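Local coordinates for NikO protein (Streptomyces tendae, PDB 4FQD) that acts as an enolpyruvyl transferase essential in nikkomycin biosynthesis and belongs to the MurA subfamily of the EPSP synthase family, at residues Leu111-Val116 against Ala199-Ala204; Leu145-Arg150 against Ser193-Thr198; Val269-Ala274 against Leu283-Pro288; Val276-Glu281 against Leu415-Leu420. The protein carries 4 engineered substitutions. All blocks are in the same frame, centred on the assembly; numbering follows the deposited sequence.

All four contacts are buried and apolar, without a hydrogen bond across any of them, so none counts as a surface contact. They fall into two pairs on opposite sides of the chain's centre. Contacts 1 and 2 share helix 192-204 and touch, Met202 of one packing on Met148 of the other. Contacts 3 and 4 share helix 265-278 and touch through Leu417. The centres of contacts 1 and 3 lie about 34 Å apart. Contacts 1, 2 and 4 join helix to helix, whereas contact 3 lays a helix on a strand and brings in a tryptophan. Polar chemistry gathers beside contact 2, where the shared helix also holds a sulfate ion.

Contact 1. Residues Leu111-Val116 against Ala199-Ala204; sequences LLPALV and ALLMGA
Pro113 and Met202 mark the tight spot of this contact, their CA atoms only 5.6 Å apart, where helix 112-118 runs beside helix 192-204. The short axes are 9.2 Å apart and cross at -27°, so the two helices travel in roughly the same direction. Pro113 supplies most of the buried surface on its side. Its CB meets Leu201 CB at 3.7 Å, and CG leans on that same CB and on the CD1 methyl of Leu201, the two side chains crossing obliquely. From the next position on the partner helix comes the thioether: Met202 SD rests 3.6 Å from Pro113 CB and lies nearly as close to the proline CA. The bend at chi2 (-60°), on a CG anti to the carbonyl carbon, brings the sulfur to the proline, and a second bend at chi3 (-62°) only turns the terminal methyl. One turn further along, packing is looser. Val116 turns its CG1 methyl to the same sulfur, but at 4.3 Å. No solvent side exists here, since all four residues are buried. Met148 of helix 142-149 and Phe151 close on Met202, Met224 of helix 219-231 packs on Leu201, and on the far side of helix 192-204 Leu200 lies between that helix and strand 242-248.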
loop_
_atom_site.group_PDB
_atom_site.type_symbol
_atom_site.label_atom_id
_atom_site.label_comp_id
_atom_site.label_asym_id
_atom_site.label_seq_id
_atom_site.Cartn_x
_atom_site.Cartn_y
_atom_site.Cartn_z
ATOM N N LEU A 111 13.092 -23.263 20.027
ATOM C CA LEU A 111 13.575 -24.500 20.627
ATOM C C LEU A 111 12.608 -24.941 21.717
ATOM O O LEU A 111 12.656 -26.080 22.180
ATOM C CB LEU A 111 14.971 -24.303 21.217
ATOM C CG LEU A 111 16.098 -24.025 20.222
ATOM C CD1 LEU A 111 17.396 -23.713 20.954
ATOM C CD2 LEU A 111 16.282 -25.206 19.287
ATOM N N LEU A 112 11.732 -24.024 22.117
ATOM C CA LEU A 112 10.731 -24.287 23.152
ATOM C C LEU A 112 9.825 -25.505 22.904
ATOM O O LEU A 112 9.557 -26.263 23.838
ATOM C CB LEU A 112 9.888 -23.036 23.429
ATOM C CG LEU A 112 10.624 -21.854 24.059
ATOM C CD1 LEU A 112 9.673 -20.689 24.287
ATOM C CD2 LEU A 112 11.287 -22.273 25.361
ATOM N N PRO A 113 9.335 -25.690 21.660
ATOM C CA PRO A 113 8.536 -26.898 21.415
ATOM C C PRO A 113 9.324 -28.182 21.660
ATOM O O PRO A 113 8.757 -29.162 22.138
ATOM C CB PRO A 113 8.179 -26.780 19.932
ATOM C CG PRO A 113 8.177 -25.324 19.669
ATOM C CD PRO A 113 9.294 -24.775 20.503
ATOM N N ALA A 114 10.612 -28.171 21.336
ATOM C CA ALA A 114 11.465 -29.333 21.560
ATOM C C ALA A 114 11.688 -29.572 23.050
ATOM O O ALA A 114 11.643 -30.709 23.518
ATOM C CB ALA A 114 12.795 -29.160 20.849
ATOM N N LEU A 115 11.927 -28.492 23.787
ATOM C CA LEU A 115 12.192 -28.572 25.219
ATOM C C LEU A 115 10.974 -29.054 26.001
ATOM O O LEU A 115 11.076 -29.956 26.831
ATOM C CB LEU A 115 12.642 -27.209 25.753
ATOM C CG LEU A 115 13.949 -26.639 25.194
ATOM C CD1 LEU A 115 14.164 -25.214 25.681
ATOM C CD2 LEU A 115 15.125 -27.523 25.579
ATOM N N VAL A 116 9.823 -28.450 25.729
ATOM C CA VAL A 116 8.609 -28.751 26.482
ATOM C C VAL A 116 8.079 -30.150 26.168
ATOM O O VAL A 116 7.362 -30.746 26.970
ATOM C CB VAL A 116 7.507 -27.690 26.233
ATOM C CG1 VAL A 116 6.781 -27.959 24.926
ATOM C CG2 VAL A 116 6.523 -27.660 27.389
ATOM N N ALA A 199 3.404 -23.489 15.991
ATOM C CA ALA A 199 2.277 -24.406 15.848
ATOM C C ALA A 199 2.654 -25.656 15.060
ATOM O O ALA A 199 2.223 -26.760 15.394
ATOM C CB ALA A 199 1.103 -23.703 15.193
ATOM N N LEU A 200 3.453 -25.476 14.015
ATOM C CA LEU A 200 3.921 -26.601 13.213
ATOM C C LEU A 200 4.802 -27.532 14.035
ATOM O O LEU A 200 4.638 -28.752 13.992
ATOM C CB LEU A 200 4.685 -26.107 11.986
ATOM C CG LEU A 200 3.855 -25.898 10.721
ATOM C CD1 LEU A 200 4.702 -25.258 9.640
ATOM C CD2 LEU A 200 3.292 -27.225 10.242
ATOM N N LEU A 201 5.733 -26.949 14.782
ATOM C CA LEU A 201 6.620 -27.718 15.646
ATOM C C LEU A 201 5.828 -28.454 16.721
ATOM O O LEU A 201 6.063 -29.635 16.975
ATOM C CB LEU A 201 7.667 -26.807 16.289
ATOM C CG LEU A 201 8.743 -26.243 15.359
ATOM C CD1 LEU A 201 9.584 -25.201 16.077
ATOM C CD2 LEU A 201 9.621 -27.361 14.821
ATOM N N MET A 202 4.888 -27.749 17.343
ATOM C CA MET A 202 4.044 -28.337 18.377
ATOM C C MET A 202 3.183 -29.461 17.816
ATOM O O MET A 202 2.935 -30.459 18.490
ATOM C CB MET A 202 3.153 -27.271 19.019
ATOM C CG MET A 202 3.903 -26.253 19.863
ATOM S SD MET A 202 4.803 -27.007 21.231
ATOM C CE MET A 202 3.460 -27.729 22.169
ATOM N N GLY A 203 2.731 -29.292 16.578
ATOM C CA GLY A 203 1.897 -30.287 15.928
ATOM C C GLY A 203 2.629 -31.587 15.662
ATOM O O GLY A 203 2.029 -32.661 15.688
ATOM N N ALA A 204 3.931 -31.490 15.414
ATOM C CA ALA A 204 4.740 -32.662 15.093
ATOM C C ALA A 204 5.130 -33.456 16.337
ATOM O O ALA A 204 5.324 -34.670 16.272
ATOM C CB ALA A 204 5.978 -32.254 14.309
#

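Contact 2. Residues Leu145-Arg150 against Ser193-Thr198. With SO4 (sulfate ion), chain C.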
loop_
_atom_site.group_PDB
_atom_site.type_symbol
_atom_site.label_atom_id
_atom_site.label_comp_id
_atom_site.label_asym_id
_atom_site.label_seq_id
_atom_site.Cartn_x
_atom_site.Cartn_y
_atom_site.Cartn_z
ATOM N N LEU A 145 3.623 -18.151 23.352
ATOM C CA LEU A 145 3.070 -18.807 24.530
ATOM C C LEU A 145 1.593 -19.132 24.343
ATOM O O LEU A 145 1.097 -20.125 24.874
ATOM C CB LEU A 145 3.268 -17.933 25.770
ATOM C CG LEU A 145 4.717 -17.574 26.107
ATOM C CD1 LEU A 145 4.777 -16.666 27.326
ATOM C CD2 LEU A 145 5.545 -18.831 26.330
ATOM N N ASP A 146 0.894 -18.292 23.586
ATOM C CA ASP A 146 -0.524 -18.511 23.319
ATOM C C ASP A 146 -0.727 -19.713 22.400
ATOM O O ASP A 146 -1.684 -20.469 22.556
ATOM C CB ASP A 146 -1.159 -17.264 22.704
ATOM C CG ASP A 146 -2.662 -17.396 22.543
ATOM O OD1 ASP A 146 -3.106 -17.951 21.516
ATOM O OD2 ASP A 146 -3.400 -16.946 23.445
ATOM N N VAL A 147 0.179 -19.881 21.442
ATOM C CA VAL A 147 0.120 -21.014 20.526
ATOM C C VAL A 147 0.351 -22.323 21.269
ATOM O O VAL A 147 -0.449 -23.253 21.167
ATOM C CB VAL A 147 1.155 -20.885 19.395
ATOM C CG1 VAL A 147 1.240 -22.180 18.604
ATOM C CG2 VAL A 147 0.803 -19.718 18.486
ATOM N N MET A 148 1.448 -22.387 22.019
ATOM C CA MET A 148 1.768 -23.569 22.815
ATOM C C MET A 148 0.699 -23.835 23.871
ATOM O O MET A 148 0.472 -24.981 24.261
ATOM C CB MET A 148 3.143 -23.424 23.473
ATOM C CG MET A 148 4.308 -23.633 22.520
ATOM S SD MET A 148 5.921 -23.440 23.303
ATOM C CE MET A 148 5.951 -21.673 23.585
ATOM N N GLY A 149 0.041 -22.771 24.322
ATOM C CA GLY A 149 -1.022 -22.886 25.303
ATOM C C GLY A 149 -2.214 -23.673 24.790
ATOM O O GLY A 149 -2.925 -24.313 25.563
ATOM N N ARG A 150 -2.431 -23.627 23.479
ATOM C CA ARG A 150 -3.539 -24.351 22.865
ATOM C C ARG A 150 -3.255 -25.845 22.797
ATOM O O ARG A 150 -4.167 -26.648 22.597
ATOM C CB ARG A 150 -3.823 -23.818 21.461
ATOM C CG ARG A 150 -4.144 -22.339 21.407
ATOM C CD ARG A 150 -5.031 -22.034 20.217
ATOM N NE ARG A 150 -5.049 -20.613 19.887
ATOM C CZ ARG A 150 -5.826 -20.077 18.953
ATOM N NH1 ARG A 150 -6.658 -20.846 18.263
ATOM N NH2 ARG A 150 -5.777 -18.775 18.712
ATOM N N SER A 193 4.299 -15.032 11.445
ATOM C CA SER A 193 5.286 -16.039 11.069
ATOM C C SER A 193 5.740 -16.900 12.246
ATOM O O SER A 193 5.895 -18.112 12.109
ATOM C CB SER A 193 6.494 -15.385 10.393
ATOM O OG SER A 193 7.210 -14.568 11.300
ATOM N N GLY A 194 5.945 -16.272 13.399
ATOM C CA GLY A 194 6.397 -16.983 14.582
ATOM C C GLY A 194 5.373 -17.972 15.108
ATOM O O GLY A 194 5.728 -19.059 15.565
ATOM N N ALA A 195 4.101 -17.594 15.041
ATOM C CA ALA A 195 3.021 -18.453 15.515
ATOM C C ALA A 195 2.885 -19.703 14.652
ATOM O O ALA A 195 2.589 -20.785 15.157
ATOM C CB ALA A 195 1.709 -17.686 15.547
ATOM N N VAL A 196 3.101 -19.545 13.350
ATOM C CA VAL A 196 3.005 -20.661 12.416
ATOM C C VAL A 196 4.130 -21.663 12.651
ATOM O O VAL A 196 3.901 -22.872 12.673
ATOM C CB VAL A 196 3.047 -20.176 10.953
ATOM C CG1 VAL A 196 3.057 -21.361 9.997
ATOM C CG2 VAL A 196 1.867 -19.262 10.665
ATOM N N LYS A 197 5.343 -21.148 12.829
ATOM C CA LYS A 197 6.505 -21.987 13.096
ATOM C C LYS A 197 6.308 -22.799 14.369
ATOM O O LYS A 197 6.567 -24.002 14.397
ATOM C CB LYS A 197 7.764 -21.130 13.218
ATOM C CG LYS A 197 8.102 -20.346 11.962
ATOM C CD LYS A 197 9.257 -19.390 12.204
ATOM C CE LYS A 197 9.531 -18.539 10.977
ATOM N NZ LYS A 197 10.710 -17.651 11.169
ATOM N N THR A 198 5.841 -22.132 15.419
ATOM C CA THR A 198 5.613 -22.778 16.705
ATOM C C THR A 198 4.528 -23.846 16.608
ATOM O O THR A 198 4.710 -24.970 17.077
ATOM C CB THR A 198 5.217 -21.754 17.783
ATOM O OG1 THR A 198 6.260 -20.782 17.927
ATOM C CG2 THR A 198 4.988 -22.445 19.118
HETATM S S SO4 C . 10.077 -14.370 13.030
HETATM O O1 SO4 C . 9.329 -15.610 12.843
HETATM O O2 SO4 C . 11.408 -14.678 13.546
HETATM O O3 SO4 C . 10.198 -13.683 11.748
HETATM O O4 SO4 C . 9.370 -13.513 13.977
#
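Val147 and Ala195 mark the closest backbone approach, 6.3 Å between CA atoms, where helices 142-149 and 192-204 run in a similar direction and cross at -31°. Val147 fits between two residues one turn apart on the partner helix. Its CG2 methyl sits 3.7 Å from Ala195 CB, while CG1, which lies anti to the backbone N (chi1 170°), reaches forward to Thr198 CG2. That threonine methyl is shared: Met148 CG comes to it at 3.7 Å, the two side chains crossing at about a right angle. The hydroxyl of Thr198 has its own business within the helix. OG1 donates to Gly194 O at 3.0 Å, tilted 30° from the carbonyl plane, and Thr198 N reaches the same oxygen from the opposite face. With OG1 tied back in this way, CG2 is the branch held toward Val147 and Met148. Ser193 and Lys197 do not touch helix 142-149; they hold a sulfate ion, probably from the crystallisation liquor. Ser193 OG donates to its O1 at 2.8 Å and Lys197 NZ to that same atom at 3.0 Å, the extended lysine chain bringing the amine to the anion. Lys197 also pairs with Asp220, while Tyr180 covers Val147 and Ala195. The chemistry is thus divided: methyl groups make the join between the helices, and the one hydroxyl within it is satisfied by its own backbone, so that hydroxyl needs no partner across the contact.

Contact 3. Residues Val269-Ala274 against Leu283-Pro288; sequences VTWICA and LRITGP
Ile285 carries the largest share of this contact, with Trp271 and Leu283 next, and together they lay helix 265-278 on strand 283-286. The helix segment and the strand are nearly antiparallel (172°), as expected where one leads into the other through a short turn. Ile285 comes at the helix with its extended end: CD1 presses on Trp271 CB at 3.6 Å and reaches Ile272 CG1 at 4.0 Å, crossing that side chain at about a right angle. Its CG1 and CG2 also lie against Trp271 CB, so both branches of the isoleucine meet the base of the tryptophan side chain, CD1 most closely. Trp271 starts toward the strand, but its ring leads off to pack on helix 441-447 and on Val28. Leu283 adds its CD2 methyl, 3.7 Å from Trp271 O and more loosely at 4.3 Å from CE3 of the indole. Trp271 NE1 bonds Glu267, one turn back on its own helix, which would help to fix the ring's rotation. An alanine at Ile285 lacks CG1, CG2 and CD1 and would probably leave a gap beneath Trp271 CB and Ile272 CG1, giving the indole more room to shift. Strand 283-286 lies in its sheet between strands 27-29 and 317-320, and its alternating side chains put Leu283 and Ile285 inward and Arg284 outward. The join therefore rests on shape and burial, with no hydrogen bond across it; the strand's backbone bonds go to its sheet neighbours.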
loop_
_atom_site.group_PDB
_atom_site.type_symbol
_atom_site.label_atom_id
_atom_site.label_comp_id
_atom_site.label_asym_id
_atom_site.label_seq_id
_atom_site.Cartn_x
_atom_site.Cartn_y
_atom_site.Cartn_z
ATOM N N VAL A 269 18.605 -9.524 -2.096
ATOM C CA VAL A 269 18.084 -8.172 -2.251
ATOM C C VAL A 269 19.195 -7.146 -2.055
ATOM O O VAL A 269 19.320 -6.193 -2.827
ATOM C CB VAL A 269 16.954 -7.887 -1.238
ATOM C CG1 VAL A 269 16.519 -6.429 -1.311
ATOM C CG2 VAL A 269 15.775 -8.814 -1.481
ATOM N N THR A 270 20.008 -7.363 -1.025
ATOM C CA THR A 270 21.101 -6.459 -0.688
ATOM C C THR A 270 22.108 -6.325 -1.827
ATOM O O THR A 270 22.554 -5.224 -2.144
ATOM C CB THR A 270 21.837 -6.923 0.586
ATOM O OG1 THR A 270 20.901 -7.047 1.663
ATOM C CG2 THR A 270 22.920 -5.927 0.973
ATOM N N TRP A 271 22.457 -7.449 -2.444
ATOM C CA TRP A 271 23.436 -7.443 -3.524
ATOM C C TRP A 271 22.875 -6.877 -4.825
ATOM O O TRP A 271 23.598 -6.248 -5.598
ATOM C CB TRP A 271 24.009 -8.845 -3.750
ATOM C CG TRP A 271 24.940 -9.286 -2.666
ATOM C CD1 TRP A 271 24.789 -10.363 -1.843
ATOM C CD2 TRP A 271 26.165 -8.652 -2.277
ATOM N NE1 TRP A 271 25.847 -10.443 -0.970
ATOM C CE2 TRP A 271 26.705 -9.403 -1.216
ATOM C CE3 TRP A 271 26.859 -7.524 -2.727
ATOM C CZ2 TRP A 271 27.905 -9.065 -0.597
ATOM C CZ3 TRP A 271 28.049 -7.189 -2.112
ATOM C CH2 TRP A 271 28.561 -7.957 -1.058
ATOM N N ILE A 272 21.589 -7.107 -5.066
ATOM C CA ILE A 272 20.920 -6.532 -6.227
ATOM C C ILE A 272 20.906 -5.011 -6.102
ATOM O O ILE A 272 21.172 -4.295 -7.068
ATOM C CB ILE A 272 19.481 -7.061 -6.375
ATOM C CG1 ILE A 272 19.498 -8.549 -6.733
ATOM C CG2 ILE A 272 18.726 -6.278 -7.437
ATOM C CD1 ILE A 272 18.121 -9.177 -6.806
ATOM N N CYS A 273 20.610 -4.528 -4.899
ATOM C CA CYS A 273 20.630 -3.099 -4.615
ATOM C C CYS A 273 22.029 -2.528 -4.815
ATOM O O CYS A 273 22.192 -1.433 -5.354
ATOM C CB CYS A 273 20.155 -2.833 -3.184
ATOM S SG CYS A 273 20.241 -1.100 -2.675
ATOM N N ALA A 274 23.034 -3.281 -4.384
ATOM C CA ALA A 274 24.424 -2.858 -4.508
ATOM C C ALA A 274 24.884 -2.852 -5.963
ATOM O O ALA A 274 25.557 -1.921 -6.405
ATOM C CB ALA A 274 25.326 -3.751 -3.668
ATOM N N LEU A 283 26.720 -7.194 -11.986
ATOM C CA LEU A 283 27.201 -7.920 -10.818
ATOM C C LEU A 283 26.608 -9.323 -10.743
ATOM O O LEU A 283 25.395 -9.492 -10.607
ATOM C CB LEU A 283 26.870 -7.147 -9.541
ATOM C CG LEU A 283 27.466 -7.709 -8.250
ATOM C CD1 LEU A 283 28.982 -7.583 -8.269
ATOM C CD2 LEU A 283 26.880 -7.011 -7.034
ATOM N N ARG A 284 27.473 -10.328 -10.825
ATOM C CA ARG A 284 27.036 -11.715 -10.765
ATOM C C ARG A 284 26.885 -12.160 -9.315
ATOM O O ARG A 284 27.814 -12.037 -8.516
ATOM C CB ARG A 284 28.027 -12.616 -11.502
ATOM C CG ARG A 284 27.380 -13.752 -12.276
ATOM C CD ARG A 284 28.397 -14.455 -13.159
ATOM N NE ARG A 284 29.485 -15.032 -12.376
ATOM C CZ ARG A 284 29.489 -16.276 -11.913
ATOM N NH1 ARG A 284 28.463 -17.077 -12.155
ATOM N NH2 ARG A 284 30.518 -16.722 -11.207
ATOM N N ILE A 285 25.704 -12.670 -8.978
ATOM C CA ILE A 285 25.404 -13.099 -7.617
ATOM C C ILE A 285 25.028 -14.579 -7.608
ATOM O O ILE A 285 23.986 -14.964 -8.137
ATOM C CB ILE A 285 24.244 -12.280 -7.024
ATOM C CG1 ILE A 285 24.475 -10.785 -7.256
ATOM C CG2 ILE A 285 24.078 -12.583 -5.544
ATOM C CD1 ILE A 285 23.235 -9.937 -7.070
ATOM N N THR A 286 25.875 -15.403 -7.001
ATOM C CA THR A 286 25.690 -16.850 -7.047
ATOM C C THR A 286 25.128 -17.431 -5.752
ATOM O O THR A 286 25.182 -16.803 -4.694
ATOM C CB THR A 286 27.005 -17.579 -7.385
ATOM O OG1 THR A 286 27.948 -17.387 -6.323
ATOM C CG2 THR A 286 27.592 -17.049 -8.687
ATOM N N GLY A 287 24.593 -18.643 -5.852
ATOM C CA GLY A 287 24.033 -19.345 -4.712
ATOM C C GLY A 287 23.297 -20.583 -5.178
ATOM O O GLY A 287 22.545 -20.524 -6.148
ATOM N N PRO A 288 23.514 -21.718 -4.493
ATOM C CA PRO A 288 22.880 -22.983 -4.880
ATOM C C PRO A 288 21.360 -22.914 -4.778
ATOM O O PRO A 288 20.815 -22.795 -3.682
ATOM C CB PRO A 288 23.441 -23.986 -3.864
ATOM C CG PRO A 288 23.872 -23.155 -2.702
ATOM C CD PRO A 288 24.347 -21.860 -3.287
#

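Contact 4. Residues Val276-Glu281 against Leu415-Leu420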
loop_
_atom_site.group_PDB
_atom_site.type_symbol
_atom_site.label_atom_id
_atom_site.label_comp_id
_atom_site.label_asym_id
_atom_site.label_seq_id
_atom_site.Cartn_x
_atom_site.Cartn_y
_atom_site.Cartn_z
ATOM N N VAL A 276 23.074 -2.556 -8.698
ATOM C CA VAL A 276 22.385 -1.534 -9.478
ATOM C C VAL A 276 22.976 -0.143 -9.244
ATOM O O VAL A 276 23.114 0.648 -10.180
ATOM C CB VAL A 276 20.868 -1.521 -9.164
ATOM C CG1 VAL A 276 20.203 -0.278 -9.730
ATOM C CG2 VAL A 276 20.203 -2.775 -9.708
ATOM N N LEU A 277 23.347 0.141 -8.000
ATOM C CA LEU A 277 23.743 1.494 -7.616
ATOM C C LEU A 277 25.251 1.719 -7.494
ATOM O O LEU A 277 25.716 2.854 -7.589
ATOM C CB LEU A 277 23.062 1.888 -6.302
ATOM C CG LEU A 277 21.532 1.847 -6.296
ATOM C CD1 LEU A 277 20.987 2.259 -4.937
ATOM C CD2 LEU A 277 20.967 2.729 -7.399
ATOM N N LEU A 278 26.014 0.650 -7.286
ATOM C CA LEU A 278 27.438 0.800 -6.988
ATOM C C LEU A 278 28.379 0.179 -8.020
ATOM O O LEU A 278 29.550 0.546 -8.091
ATOM C CB LEU A 278 27.752 0.245 -5.595
ATOM C CG LEU A 278 26.947 0.842 -4.439
ATOM C CD1 LEU A 278 27.322 0.177 -3.122
ATOM C CD2 LEU A 278 27.143 2.350 -4.361
ATOM N N ALA A 279 27.872 -0.757 -8.815
ATOM C CA ALA A 279 28.707 -1.448 -9.794
ATOM C C ALA A 279 28.757 -0.716 -11.132
ATOM O O ALA A 279 27.865 0.068 -11.454
ATOM C CB ALA A 279 28.225 -2.880 -9.987
ATOM N N ASP A 280 29.809 -0.971 -11.906
ATOM C CA ASP A 280 29.934 -0.394 -13.242
ATOM C C ASP A 280 29.791 -1.473 -14.313
ATOM O O ASP A 280 29.664 -1.176 -15.500
ATOM C CB ASP A 280 31.261 0.353 -13.397
ATOM C CG ASP A 280 32.458 -0.525 -13.114
ATOM O OD1 ASP A 280 32.283 -1.563 -12.445
ATOM O OD2 ASP A 280 33.574 -0.177 -13.553
ATOM N N GLU A 281 29.817 -2.727 -13.876
ATOM C CA GLU A 281 29.531 -3.865 -14.740
ATOM C C GLU A 281 28.496 -4.751 -14.053
ATOM O O GLU A 281 28.378 -4.719 -12.827
ATOM C CB GLU A 281 30.808 -4.655 -15.038
ATOM C CG GLU A 281 31.696 -4.023 -16.098
ATOM C CD GLU A 281 31.017 -3.927 -17.454
ATOM O OE1 GLU A 281 30.474 -4.948 -17.928
ATOM O OE2 GLU A 281 31.024 -2.828 -18.047
ATOM N N LEU A 415 22.800 1.802 4.965
ATOM C CA LEU A 415 23.598 3.004 5.179
ATOM C C LEU A 415 24.985 2.828 4.579
ATOM O O LEU A 415 25.555 3.763 4.015
ATOM C CB LEU A 415 23.707 3.330 6.670
ATOM C CG LEU A 415 22.442 3.874 7.337
ATOM C CD1 LEU A 415 22.699 4.179 8.804
ATOM C CD2 LEU A 415 21.942 5.104 6.603
ATOM N N LEU A 416 25.520 1.619 4.705
ATOM C CA LEU A 416 26.836 1.299 4.171
ATOM C C LEU A 416 26.836 1.370 2.647
ATOM O O LEU A 416 27.798 1.838 2.042
ATOM C CB LEU A 416 27.276 -0.089 4.641
ATOM C CG LEU A 416 28.654 -0.572 4.192
ATOM C CD1 LEU A 416 29.721 0.453 4.540
ATOM C CD2 LEU A 416 28.973 -1.915 4.832
ATOM N N LEU A 417 25.750 0.909 2.035
ATOM C CA LEU A 417 25.616 0.947 0.583
ATOM C C LEU A 417 25.479 2.379 0.083
ATOM O O LEU A 417 26.068 2.752 -0.932
ATOM C CB LEU A 417 24.411 0.120 0.130
ATOM C CG LEU A 417 24.450 -1.380 0.418
ATOM C CD1 LEU A 417 23.201 -2.058 -0.123
ATOM C CD2 LEU A 417 25.704 -2.009 -0.168
ATOM N N ALA A 418 24.696 3.176 0.803
ATOM C CA ALA A 418 24.478 4.571 0.441
ATOM C C ALA A 418 25.750 5.393 0.621
ATOM O O ALA A 418 26.026 6.304 -0.159
ATOM C CB ALA A 418 23.342 5.158 1.263
ATOM N N ALA A 419 26.524 5.062 1.650
ATOM C CA ALA A 419 27.780 5.753 1.921
ATOM C C ALA A 419 28.799 5.502 0.815
ATOM O O ALA A 419 29.602 6.377 0.488
ATOM C CB ALA A 419 28.341 5.326 3.267
ATOM N N LEU A 420 28.761 4.303 0.242
ATOM C CA LEU A 420 29.681 3.934 -0.830
ATOM C C LEU A 420 29.396 4.701 -2.119
ATOM O O LEU A 420 30.221 4.725 -3.032
ATOM C CB LEU A 420 29.628 2.426 -1.086
ATOM C CG LEU A 420 30.264 1.536 -0.018
ATOM C CD1 LEU A 420 29.959 0.070 -0.287
ATOM C CD2 LEU A 420 31.766 1.768 0.045
#
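No ring or charged plane takes part where Leu278 meets Leu417 and Leu420; the flat group involved is a peptide, whose oxygen, Leu417 O, is touched by both Leu278 methyls. In this beta/alpha inverse barrel, an inside-out fold with the helices within, the contact joins helix 265-278 to helix 409-419. Leu278 alone makes the contact from its segment. With CG anti to the carbonyl carbon (chi1 -56°), the branched end points across at the partner helix, and CD1 fits between two side chains. It lies 3.8 Å from Leu420 CB and 4.0 Å from Leu417 CD2. Leu420 turns about a right angle to it and brings its own CD1 to 3.9 Å of Leu278 CD1. A serine in place of Leu278 would have no methyls to fill this spot and is likely to open a gap between Leu417 and Leu420. Leu24 packs on Leu278 from a loop, Leu445 of helix 441-447 touches Leu420, and Leu349 of helix 344-351 touches Leu417. Both methyls of Leu278, CD1 and CD2, stand 3.6 Å from Leu417 O.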